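Local coordinates for vitamin B12-binding protein (Vibrio cholerae O395, PDB 5YSC), which binds vitamin B12 in the periplasm and probably delivers it to BtuC, the membrane subunit of the BtuCDF importer, at residues 22-27 with 76-81. Sequence-based numbering, arbitrary orientation.
Sequences RIISLA and LKPDLI
The guanidinium of Arg22 meets Leu76 at its edge: methyl CD2 lies in the guanidinium plane, 3.7 Å from NH2, and NE donates to Leu76 O over 2.7 Å. The contact joins neighbouring strands of one of the two parallel sheets of a periplasmic binding protein fold, where 23-25 runs between 43-45 and 80-83. Leu76 O, close to the end of helix 70-76, sits 23° out of the guanidinium plane, and NH2 adds a weak second bond; the bend at chi3 (62°) turns the group back to it. The other flat group, the Asp79 carboxylate, is approached from above its plane, 40° out, by Arg22 N at 3.0 Å from OD1, while OD2 accepts from Glu21 N. Parallel pairing shows in the Ile23–Leu80 and Ile24–Ile81 bridges and in Ile24 N bonding Leu80 O at 3.0 Å. Ile23 and Leu80 lie side by side on one sheet face. On the other, Ile24 CD1 reaches Leu76 CD1 and Pro78 CB, both at 3.8 Å; Ile73 of helix 70-76 also touches Ile24 and Pro78. Nearer bound cyanocobalamin, about 7 Å from the Leu26 side chain, Leu26 CD1 rests 3.7 Å from Ile81 CG2.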
loop_
_atom_site.group_PDB
_atom_site.type_symbol
_atom_site.label_atom_id
_atom_site.label_comp_id
_atom_site.label_asym_id
_atom_site.label_seq_id
_atom_site.Cartn_x
_atom_site.Cartn_y
_atom_site.Cartn_z
ATOM N N ARG A 22 -0.255 -23.205 9.912
ATOM C CA ARG A 22 0.617 -23.154 8.737
ATOM C C ARG A 22 0.041 -22.077 7.812
ATOM O O ARG A 22 -0.875 -22.343 7.034
ATOM C CB ARG A 22 0.692 -24.504 8.035
ATOM C CG ARG A 22 1.274 -25.622 8.884
ATOM C CD ARG A 22 1.545 -26.830 8.042
ATOM N NE ARG A 22 2.529 -26.511 7.017
ATOM C CZ ARG A 22 3.841 -26.581 7.197
ATOM N NH1 ARG A 22 4.336 -26.978 8.358
ATOM N NH2 ARG A 22 4.660 -26.252 6.212
ATOM N N ILE A 23 0.546 -20.851 7.916
ATOM C CA ILE A 23 -0.077 -19.715 7.236
ATOM C C ILE A 23 0.813 -19.283 6.077
ATOM O O ILE A 23 2.035 -19.259 6.198
ATOM C CB ILE A 23 -0.333 -18.555 8.223
ATOM C CG1 ILE A 23 -1.187 -19.039 9.390
ATOM C CG2 ILE A 23 -1.099 -17.414 7.560
ATOM C CD1 ILE A 23 -1.448 -17.984 10.463
ATOM N N ILE A 24 0.205 -18.942 4.941
ATOM C CA ILE A 24 0.951 -18.429 3.793
ATOM C C ILE A 24 0.413 -17.052 3.461
ATOM O O ILE A 24 -0.801 -16.854 3.432
ATOM C CB ILE A 24 0.832 -19.371 2.590
ATOM C CG1 ILE A 24 1.627 -20.653 2.878
ATOM C CG2 ILE A 24 1.334 -18.712 1.293
ATOM C CD1 ILE A 24 1.581 -21.668 1.733
ATOM N N SER A 25 1.320 -16.101 3.221
ATOM C CA SER A 25 0.983 -14.746 2.792
ATOM C C SER A 25 1.398 -14.557 1.345
ATOM O O SER A 25 2.541 -14.865 0.967
ATOM C CB SER A 25 1.692 -13.701 3.651
ATOM O OG SER A 25 1.613 -12.447 3.023
ATOM N N LEU A 26 0.490 -14.004 0.559
ATOM C CA LEU A 26 0.744 -13.781 -0.860
ATOM C C LEU A 26 1.057 -12.322 -1.202
ATOM O O LEU A 26 1.011 -11.962 -2.379
ATOM C CB LEU A 26 -0.442 -14.274 -1.679
ATOM C CG LEU A 26 -0.821 -15.749 -1.487
ATOM C CD1 LEU A 26 -2.021 -16.075 -2.370
ATOM C CD2 LEU A 26 0.330 -16.702 -1.806
ATOM N N ALA A 27 1.356 -11.468 -0.210
ATOM C CA ALA A 27 1.670 -10.069 -0.513
ATOM C C ALA A 27 2.530 -9.451 0.590
ATOM O O ALA A 27 2.420 -9.848 1.749
ATOM C CB ALA A 27 0.406 -9.221 -0.698
ATOM N N LEU A 76 3.364 -27.213 0.940
ATOM C CA LEU A 76 3.379 -26.620 2.273
ATOM C C LEU A 76 2.135 -26.903 3.089
ATOM O O LEU A 76 2.168 -26.721 4.309
ATOM C CB LEU A 76 3.573 -25.101 2.182
ATOM C CG LEU A 76 4.997 -24.654 1.816
ATOM C CD1 LEU A 76 5.035 -23.199 1.399
ATOM C CD2 LEU A 76 5.952 -24.883 2.989
ATOM N N LYS A 77 1.058 -27.314 2.436
ATOM C CA LYS A 77 -0.167 -27.700 3.126
ATOM C C LYS A 77 -0.702 -26.667 4.122
ATOM O O LYS A 77 -0.965 -26.999 5.271
ATOM C CB LYS A 77 0.042 -29.038 3.843
ATOM C CG LYS A 77 0.709 -30.097 2.979
ATOM C CD LYS A 77 1.128 -31.306 3.793
ATOM C CE LYS A 77 0.335 -32.533 3.387
ATOM N NZ LYS A 77 1.198 -33.735 3.242
ATOM N N PRO A 78 -0.886 -25.428 3.679
ATOM C CA PRO A 78 -1.338 -24.380 4.589
ATOM C C PRO A 78 -2.753 -24.641 5.053
ATOM O O PRO A 78 -3.571 -25.198 4.321
ATOM C CB PRO A 78 -1.250 -23.106 3.731
ATOM C CG PRO A 78 -1.595 -23.590 2.359
ATOM C CD PRO A 78 -0.902 -24.960 2.276
ATOM N N ASP A 79 -3.055 -24.245 6.286
ATOM C CA ASP A 79 -4.440 -24.228 6.719
ATOM C C ASP A 79 -5.044 -22.838 6.640
ATOM O O ASP A 79 -6.238 -22.683 6.895
ATOM C CB ASP A 79 -4.578 -24.812 8.134
ATOM C CG ASP A 79 -3.715 -24.112 9.166
ATOM O OD1 ASP A 79 -3.044 -23.120 8.820
ATOM O OD2 ASP A 79 -3.707 -24.555 10.337
ATOM N N LEU A 80 -4.247 -21.834 6.255
ATOM C CA LEU A 80 -4.756 -20.495 5.973
ATOM C C LEU A 80 -3.847 -19.811 4.954
ATOM O O LEU A 80 -2.634 -19.777 5.150
ATOM C CB LEU A 80 -4.817 -19.652 7.252
ATOM C CG LEU A 80 -5.199 -18.187 7.026
ATOM C CD1 LEU A 80 -6.627 -18.117 6.503
ATOM C CD2 LEU A 80 -5.036 -17.369 8.311
ATOM N N ILE A 81 -4.436 -19.224 3.903
ATOM C CA ILE A 81 -3.720 -18.441 2.908
ATOM C C ILE A 81 -4.289 -17.028 2.977
ATOM O O ILE A 81 -5.507 -16.838 2.970
ATOM C CB ILE A 81 -3.857 -19.031 1.486
ATOM C CG1 ILE A 81 -3.297 -20.451 1.417
ATOM C CG2 ILE A 81 -3.208 -18.109 0.458
ATOM C CD1 ILE A 81 -3.385 -21.105 0.051
#